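Local atomic coordinates of thiol peroxidase (Mycobacterium tuberculosis, PDB entry 1XVQ), a protein that probably reduces hydrogen peroxide and organic hydroperoxides to water and alcohols at the expense of thioredoxin, protecting the cell against oxidative stress. Residues A[9-14]-A[144-149]; A[128-133]-A[152-157]. All blocks are in the same frame, centred on the assembly; numbering follows the deposited sequence.

Interaction 1: residues A[9-14]-A[144-149]; sequences NAINTV and TELVPE. With YT3 (yttrium (III) ion), chain D.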
ATOM      1  N   ASN A   9      19.378  -6.565   1.707  1.00 18.37           N
ATOM      2  CA  ASN A   9      19.041  -5.672   0.598  1.00 21.32           C
ATOM      3  C   ASN A   9      17.804  -6.190  -0.109  1.00 19.84           C
ATOM      4  O   ASN A   9      16.935  -5.418  -0.500  1.00 21.55           O
ATOM      5  CB  ASN A   9      20.214  -5.600  -0.400  1.00 23.98           C
ATOM      6  CG  ASN A   9      20.038  -4.506  -1.457  1.00 23.75           C
ATOM      7  OD1 ASN A   9      20.184  -4.759  -2.652  1.00 27.09           O
ATOM      8  ND2 ASN A   9      19.755  -3.292  -1.019  1.00 20.50           N
ATOM      9  N   ALA A  10      17.723  -7.503  -0.279  1.00 21.80           N
ATOM     10  CA  ALA A  10      16.577  -8.092  -0.979  1.00 23.95           C
ATOM     11  C   ALA A  10      15.329  -8.124  -0.097  1.00 23.52           C
ATOM     12  O   ALA A  10      15.395  -8.487   1.072  1.00 23.06           O
ATOM     13  CB  ALA A  10      16.920  -9.494  -1.436  1.00 26.37           C
ATOM     14  N   ILE A  11      14.192  -7.741  -0.671  1.00 20.87           N
ATOM     15  CA  ILE A  11      12.922  -7.749   0.061  1.00 21.04           C
ATOM     16  C   ILE A  11      12.333  -9.151  -0.070  1.00 22.21           C
ATOM     17  O   ILE A  11      12.240  -9.693  -1.172  1.00 25.93           O
ATOM     18  CB  ILE A  11      11.947  -6.673  -0.536  1.00 18.84           C
ATOM     19  CG1 ILE A  11      12.558  -5.289  -0.371  1.00 22.23           C
ATOM     20  CG2 ILE A  11      10.590  -6.660   0.206  1.00 20.28           C
ATOM     21  CD1 ILE A  11      12.820  -4.903   1.092  1.00 29.71           C
ATOM     22  N   ASN A  12      11.963  -9.762   1.053  1.00 18.91           N
ATOM     23  CA  ASN A  12      11.379 -11.102   1.022  1.00 18.90           C
ATOM     24  C   ASN A  12      10.034 -11.075   1.739  1.00 18.25           C
ATOM     25  O   ASN A  12       9.991 -10.968   2.954  1.00 18.46           O
ATOM     26  CB  ASN A  12      12.292 -12.109   1.741  1.00 20.99           C
ATOM     27  CG  ASN A  12      11.786 -13.545   1.643  1.00 28.60           C
ATOM     28  OD1 ASN A  12      12.156 -14.405   2.452  1.00 32.34           O
ATOM     29  ND2 ASN A  12      10.960 -13.817   0.634  1.00 30.07           N
ATOM     30  N   THR A  13       8.938 -11.164   0.995  1.00 14.89           N
ATOM     31  CA  THR A  13       7.634 -11.163   1.632  1.00 13.65           C
ATOM     32  C   THR A  13       7.052 -12.566   1.782  1.00 15.01           C
ATOM     33  O   THR A  13       7.594 -13.549   1.272  1.00 15.70           O
ATOM     34  CB  THR A  13       6.650 -10.291   0.848  1.00 12.27           C
ATOM     35  OG1 THR A  13       6.502 -10.843  -0.464  1.00 15.75           O
ATOM     36  CG2 THR A  13       7.185  -8.880   0.736  1.00 12.67           C
ATOM     37  N   VAL A  14       5.928 -12.642   2.487  1.00 13.56           N
ATOM     38  CA  VAL A  14       5.246 -13.900   2.732  1.00 14.43           C
ATOM     39  C   VAL A  14       4.519 -14.474   1.527  1.00 16.63           C
ATOM     40  O   VAL A  14       4.106 -15.635   1.544  1.00 20.68           O
ATOM     41  CB  VAL A  14       4.234 -13.776   3.903  1.00 11.93           C
ATOM     42  CG1 VAL A  14       4.973 -13.432   5.180  1.00 14.37           C
ATOM     43  CG2 VAL A  14       3.209 -12.697   3.621  1.00 14.02           C
ATOM     44  N   THR A 144       0.787  -3.798 -10.308  1.00 11.24           N
ATOM     45  CA  THR A 144       1.425  -4.046  -9.037  1.00 10.03           C
ATOM     46  C   THR A 144       2.931  -3.839  -9.137  1.00 10.22           C
ATOM     47  O   THR A 144       3.524  -3.951 -10.208  1.00 10.85           O
ATOM     48  CB  THR A 144       1.234  -5.502  -8.512  1.00 10.42           C
ATOM     49  OG1 THR A 144       1.914  -6.432  -9.380  1.00 14.35           O
ATOM     50  CG2 THR A 144      -0.212  -5.859  -8.426  1.00  9.94           C
ATOM     51  N   GLU A 145       3.515  -3.451  -8.017  1.00 11.13           N
ATOM     52  CA  GLU A 145       4.965  -3.351  -7.920  1.00 10.86           C
ATOM     53  C   GLU A 145       5.353  -3.593  -6.487  1.00 12.28           C
ATOM     54  O   GLU A 145       4.948  -2.849  -5.595  1.00 11.37           O
ATOM     55  CB  GLU A 145       5.540  -1.979  -8.317  1.00 13.84           C
ATOM     56  CG  GLU A 145       7.090  -2.050  -8.229  1.00 16.94           C
ATOM     57  CD  GLU A 145       7.805  -0.721  -8.270  1.00 21.37           C
ATOM     58  OE1 GLU A 145       7.153   0.339  -8.160  1.00 19.22           O
ATOM     59  OE2 GLU A 145       9.057  -0.744  -8.394  1.00 24.66           O
ATOM     60  N   LEU A 146       6.126  -4.647  -6.255  1.00 12.91           N
ATOM     61  CA  LEU A 146       6.641  -4.900  -4.911  1.00 13.85           C
ATOM     62  C   LEU A 146       8.076  -4.442  -5.096  1.00 16.62           C
ATOM     63  O   LEU A 146       8.827  -5.092  -5.835  1.00 17.59           O
ATOM     64  CB  LEU A 146       6.629  -6.399  -4.590  1.00 17.16           C
ATOM     65  CG  LEU A 146       7.524  -6.767  -3.386  1.00 21.39           C
ATOM     66  CD1 LEU A 146       6.963  -6.146  -2.112  1.00 15.83           C
ATOM     67  CD2 LEU A 146       7.610  -8.291  -3.246  1.00 23.05           C
ATOM     68  N   VAL A 147       8.452  -3.330  -4.474  1.00 14.89           N
ATOM     69  CA  VAL A 147       9.802  -2.827  -4.665  1.00 19.79           C
ATOM     70  C   VAL A 147      10.762  -3.923  -4.198  1.00 21.42           C
ATOM     71  O   VAL A 147      10.739  -4.334  -3.048  1.00 19.33           O
ATOM     72  CB  VAL A 147      10.015  -1.523  -3.903  1.00 17.69           C
ATOM     73  CG1 VAL A 147      11.418  -0.979  -4.194  1.00 19.58           C
ATOM     74  CG2 VAL A 147       8.963  -0.496  -4.317  1.00 16.61           C
ATOM     75  N   PRO A 148      11.606  -4.427  -5.117  1.00 23.20           N
ATOM     76  CA  PRO A 148      12.569  -5.492  -4.840  1.00 24.66           C
ATOM     77  C   PRO A 148      13.699  -5.227  -3.865  1.00 23.49           C
ATOM     78  O   PRO A 148      14.229  -6.169  -3.296  1.00 22.58           O
ATOM     79  CB  PRO A 148      13.104  -5.827  -6.230  1.00 23.48           C
ATOM     80  CG  PRO A 148      13.176  -4.493  -6.836  1.00 26.09           C
ATOM     81  CD  PRO A 148      11.800  -3.931  -6.491  1.00 27.41           C
ATOM     82  N   GLU A 149      14.092  -3.976  -3.686  1.00 23.98           N
ATOM     83  CA  GLU A 149      15.188  -3.705  -2.764  1.00 26.08           C
ATOM     84  C   GLU A 149      14.809  -2.633  -1.786  1.00 28.06           C
ATOM     85  O   GLU A 149      13.969  -1.787  -2.079  1.00 24.71           O
ATOM     86  CB  GLU A 149      16.436  -3.261  -3.509  1.00 28.71           C
ATOM     87  CG  GLU A 149      16.894  -4.225  -4.514  1.00 27.94           C
ATOM     88  CD  GLU A 149      17.841  -3.566  -5.492  1.00 31.29           C
ATOM     89  OE1 GLU A 149      18.178  -4.225  -6.473  1.00 27.71           O
ATOM     90  OE2 GLU A 149      18.229  -2.396  -5.276  1.00 35.78           O
TER
HETATM   91  Y   YT3 D 203      20.435  -4.398  -6.985  1.00 42.41           Y
HETATM   92  O   HOH W   1      18.779  -1.110  -2.138  1.00 31.95           O

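Interaction 2: residues A[128-133]-A[152-157]; sequences LARAIV and QEPNYE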
ATOM      1  N   LEU A 128       4.601  -4.179   6.506  1.00  7.28           N
ATOM      2  CA  LEU A 128       4.317  -4.368   5.090  1.00  9.14           C
ATOM      3  C   LEU A 128       5.444  -3.790   4.256  1.00  8.02           C
ATOM      4  O   LEU A 128       5.937  -2.713   4.558  1.00 12.65           O
ATOM      5  CB  LEU A 128       3.042  -3.619   4.709  1.00  8.32           C
ATOM      6  CG  LEU A 128       1.878  -3.939   5.635  1.00  6.78           C
ATOM      7  CD1 LEU A 128       0.622  -3.288   4.998  1.00  8.63           C
ATOM      8  CD2 LEU A 128       1.664  -5.489   5.773  1.00  9.56           C
ATOM      9  N   ALA A 129       5.834  -4.499   3.201  1.00  9.24           N
ATOM     10  CA  ALA A 129       6.911  -3.991   2.335  1.00 10.59           C
ATOM     11  C   ALA A 129       6.439  -2.822   1.470  1.00 13.43           C
ATOM     12  O   ALA A 129       5.233  -2.699   1.163  1.00 11.94           O
ATOM     13  CB  ALA A 129       7.419  -5.098   1.432  1.00 10.29           C
ATOM     14  N   ARG A 130       7.383  -1.965   1.069  1.00  9.60           N
ATOM     15  CA  ARG A 130       7.031  -0.839   0.187  1.00  9.32           C
ATOM     16  C   ARG A 130       6.474  -1.442  -1.124  1.00  9.96           C
ATOM     17  O   ARG A 130       7.126  -2.245  -1.800  1.00 10.77           O
ATOM     18  CB  ARG A 130       8.253   0.001  -0.142  1.00  8.78           C
ATOM     19  CG  ARG A 130       7.875   1.279  -0.922  1.00 14.34           C
ATOM     20  CD  ARG A 130       7.183   2.316  -0.032  1.00 15.13           C
ATOM     21  NE  ARG A 130       6.791   3.515  -0.791  1.00 14.88           N
ATOM     22  CZ  ARG A 130       5.593   3.708  -1.343  1.00 17.87           C
ATOM     23  NH1 ARG A 130       4.619   2.791  -1.235  1.00 12.83           N
ATOM     24  NH2 ARG A 130       5.359   4.826  -2.026  1.00 18.59           N
ATOM     25  N   ALA A 131       5.261  -1.048  -1.487  1.00  9.97           N
ATOM     26  CA  ALA A 131       4.634  -1.625  -2.664  1.00 10.36           C
ATOM     27  C   ALA A 131       3.491  -0.746  -3.119  1.00  7.79           C
ATOM     28  O   ALA A 131       2.996   0.091  -2.369  1.00  8.92           O
ATOM     29  CB  ALA A 131       4.086  -3.001  -2.307  1.00  7.70           C
ATOM     30  N   ILE A 132       3.089  -0.961  -4.359  1.00 10.09           N
ATOM     31  CA  ILE A 132       1.979  -0.226  -4.934  1.00 10.22           C
ATOM     32  C   ILE A 132       1.050  -1.202  -5.622  1.00  9.71           C
ATOM     33  O   ILE A 132       1.482  -2.066  -6.383  1.00 10.35           O
ATOM     34  CB  ILE A 132       2.464   0.848  -5.960  1.00 12.00           C
ATOM     35  CG1 ILE A 132       3.055   2.057  -5.194  1.00 14.00           C
ATOM     36  CG2 ILE A 132       1.305   1.311  -6.829  1.00 13.17           C
ATOM     37  CD1 ILE A 132       3.699   3.145  -6.087  1.00 26.00           C
ATOM     38  N   VAL A 133      -0.242  -1.091  -5.322  1.00 10.64           N
ATOM     39  CA  VAL A 133      -1.217  -1.918  -6.011  1.00  8.48           C
ATOM     40  C   VAL A 133      -2.306  -0.979  -6.483  1.00  8.57           C
ATOM     41  O   VAL A 133      -2.829  -0.211  -5.699  1.00 11.45           O
ATOM     42  CB  VAL A 133      -1.842  -2.996  -5.088  1.00 11.49           C
ATOM     43  CG1 VAL A 133      -3.013  -3.691  -5.814  1.00 12.59           C
ATOM     44  CG2 VAL A 133      -0.780  -4.009  -4.700  1.00 11.64           C
ATOM     45  N   GLN A 152      15.150   1.289  -2.921  1.00 38.94           N
ATOM     46  CA  GLN A 152      14.724   1.592  -4.281  1.00 38.10           C
ATOM     47  C   GLN A 152      13.412   2.371  -4.235  1.00 37.64           C
ATOM     48  O   GLN A 152      12.530   2.076  -3.426  1.00 37.56           O
ATOM     49  CB  GLN A 152      14.561   0.293  -5.067  1.00 38.72           C
ATOM     50  CG  GLN A 152      14.375   0.476  -6.557  1.00 40.97           C
ATOM     51  CD  GLN A 152      14.340  -0.849  -7.297  1.00 43.51           C
ATOM     52  OE1 GLN A 152      15.258  -1.668  -7.178  1.00 44.22           O
ATOM     53  NE2 GLN A 152      13.283  -1.068  -8.069  1.00 42.34           N
ATOM     54  N   GLU A 153      13.287   3.382  -5.088  1.00 35.26           N
ATOM     55  CA  GLU A 153      12.068   4.183  -5.113  1.00 35.12           C
ATOM     56  C   GLU A 153      11.063   3.504  -6.058  1.00 29.56           C
ATOM     57  O   GLU A 153      11.440   2.986  -7.107  1.00 29.40           O
ATOM     58  CB  GLU A 153      12.380   5.600  -5.593  1.00 38.31           C
ATOM     59  CG  GLU A 153      11.670   6.693  -4.798  1.00 44.22           C
ATOM     60  CD  GLU A 153      11.662   8.021  -5.535  1.00 48.58           C
ATOM     61  OE1 GLU A 153      11.195   8.047  -6.696  1.00 52.75           O
ATOM     62  OE2 GLU A 153      12.114   9.038  -4.964  1.00 51.89           O
ATOM     63  N   PRO A 154       9.770   3.520  -5.709  1.00 28.67           N
ATOM     64  CA  PRO A 154       8.773   2.875  -6.570  1.00 25.61           C
ATOM     65  C   PRO A 154       8.686   3.529  -7.948  1.00 23.64           C
ATOM     66  O   PRO A 154       9.009   4.703  -8.106  1.00 22.03           O
ATOM     67  CB  PRO A 154       7.476   3.062  -5.788  1.00 26.00           C
ATOM     68  CG  PRO A 154       7.943   3.345  -4.365  1.00 25.94           C
ATOM     69  CD  PRO A 154       9.093   4.250  -4.630  1.00 29.58           C
ATOM     70  N   ASN A 155       8.244   2.768  -8.939  1.00 21.62           N
ATOM     71  CA  ASN A 155       8.098   3.314 -10.283  1.00 21.06           C
ATOM     72  C   ASN A 155       6.762   4.057 -10.324  1.00 19.06           C
ATOM     73  O   ASN A 155       5.751   3.497 -10.719  1.00 16.45           O
ATOM     74  CB  ASN A 155       8.080   2.189 -11.312  1.00 19.69           C
ATOM     75  CG  ASN A 155       8.138   2.708 -12.734  1.00 21.82           C
ATOM     76  OD1 ASN A 155       7.764   3.854 -13.011  1.00 21.05           O
ATOM     77  ND2 ASN A 155       8.599   1.863 -13.645  1.00 26.21           N
ATOM     78  N   TYR A 156       6.762   5.314  -9.912  1.00 19.75           N
ATOM     79  CA  TYR A 156       5.533   6.096  -9.893  1.00 19.64           C
ATOM     80  C   TYR A 156       4.937   6.344 -11.269  1.00 20.61           C
ATOM     81  O   TYR A 156       3.716   6.414 -11.426  1.00 17.40           O
ATOM     82  CB  TYR A 156       5.777   7.437  -9.198  1.00 19.79           C
ATOM     83  CG  TYR A 156       6.128   7.299  -7.728  1.00 21.73           C
ATOM     84  CD1 TYR A 156       5.255   6.661  -6.845  1.00 22.64           C
ATOM     85  CD2 TYR A 156       7.327   7.807  -7.221  1.00 29.56           C
ATOM     86  CE1 TYR A 156       5.561   6.532  -5.500  1.00 24.60           C
ATOM     87  CE2 TYR A 156       7.653   7.683  -5.867  1.00 26.19           C
ATOM     88  CZ  TYR A 156       6.761   7.042  -5.015  1.00 28.26           C
ATOM     89  OH  TYR A 156       7.067   6.908  -3.681  1.00 29.60           O
ATOM     90  N   GLU A 157       5.805   6.495 -12.262  1.00 20.04           N
ATOM     91  CA  GLU A 157       5.342   6.769 -13.618  1.00 19.85           C
ATOM     92  C   GLU A 157       4.480   5.645 -14.173  1.00 18.69           C
ATOM     93  O   GLU A 157       3.404   5.897 -14.749  1.00 18.40           O
ATOM     94  CB  GLU A 157       6.542   7.011 -14.534  1.00 21.61           C
ATOM     95  CG  GLU A 157       6.184   7.445 -15.934  1.00 29.89           C
ATOM     96  CD  GLU A 157       7.414   7.767 -16.777  1.00 36.74           C
ATOM     97  OE1 GLU A 157       7.241   8.155 -17.950  1.00 39.33           O
ATOM     98  OE2 GLU A 157       8.549   7.639 -16.261  1.00 40.22           O
TER

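Interaction 1: residues A[9-14]-A[144-149]
Ile11 and Pro148 supply the direct backbone tie between 9-14 and 144-149, two segments whose touching parts run roughly antiparallel. The amide N of Ile11 donates to O of Pro148 at 3.1 Å, and the donor stands above the carbonyl plane, 37° out of it. That bond and the backbone bond of Asn9 with Ile150 flank Ala10 and Glu149, a single antiparallel bridge of the non-hydrogen-bonded kind. Within it, CA of Glu149 approaches O of Asn9 at 3.3 Å in a CA-H...O contact.

Side-chain packing is centred on Ile11. With CG1 beside its own backbone N (chi1 -62°), the side chain lays CG1 against the peptide carbonyls, 3.4 Å from O of Val147, while CG2 makes an apolar contact with CD1 of Leu146 at 4.3 Å. Thr13 and Leu146 reach toward each other tip to tip: CG2 of Thr13 lies about equally far from both leucine methyls, 4.0 Å from CD1 and from CD2. The threonine hydroxyl has its polar partners elsewhere, bonding to the carbonyl oxygens of Gly15 and Gly116.

At the solvent-facing end, Asn9 and Glu149 cross obliquely, amide and carboxylate planes 44° apart. They touch in van der Waals contact, OD1 of Asn9 lying 3.8 Å from CG of Glu149. The polar link between them is a water, which accepts from ND2 of Asn9 at 2.6 Å and donates only weakly to OE2 of Glu149.

The whole illustrates how an isolated beta bridge fastens an N-terminal loop to the chain just beyond strand 141-146, an outermost strand of the central sheet in this thioredoxin-fold peroxidase.

Interaction 2: residues A[128-133]-A[152-157]
Arg130 and Ile132 from one segment meet Pro154 of the other, each in its own way, and these three bury the most surface here. Arg130 leaves the backbone with CG anti to N and then bends at chi2 (73°), which folds its chain over the proline ring. CG of Pro154 consequently sits over one face of the guanidinium, offset toward the rim, at 3.8 Å from NE of Arg130. The side chains cross at about a right angle, and CG is the proline atom nearest the guanidinium.

Ile132, the next residue along with its side chain toward 152-157, uses the methyl at its end. CD1 of Ile132 touches CB of Pro154 at 3.8 Å and CE1 of Tyr156 at 3.9 Å, the proline and the phenol lying side by side against it. Phe67 of helix 62-73 also packs against Ile132 and meets the Tyr156 ring.

Tyr156 completes the group from the first turn of helix 156-165. NH2 of Arg130 approaches the edge of its ring and donates to OH at 3.2 Å; the bond is bent, with 142° at the hydrogen, and the hydroxyl is tilted somewhat out of the guanidinium plane. The guanidinium and phenol planes are 47° apart. Ahead of the helix, Asn155 is the N-cap, its OD1 accepting from N of Ala158.

Chemically, the guanidinium is held from several directions: NH1 donates to O of Ile51, Phe52 makes a cation-pi contact, Pro154 covers part of a face and Tyr156 takes NH2. Such multiple holds should restrict its rotation. Arg130 probably corresponds to the active-site arginine of peroxiredoxins, which in relatives lies by the peroxidatic cysteine; Tyr156, its side chain about 10 Å from that of Cys60, would then be a second-shell residue orienting it.

Interactions 1 and 2 lie with their centres 9 Å apart, on the same side of the chain's centre, and share one mixed sheet. Their segments alternate along the sequence: 9-14, then 128-133, 144-149 and 152-157. Strands 131-135 and 141-146 are antiparallel neighbours, and Ile132 N lies 2.9 Å from Glu145 O, a probable hydrogen bond. A second probable tie joins Glu145 OE1 to Asn155 N at 2.8 Å, linking the edge strand to the start of helix 156-165. Interaction 1 thus secures the N-terminal loop at the outer margin, while interaction 2 seats the C-terminal helix further in, nearer Cys60.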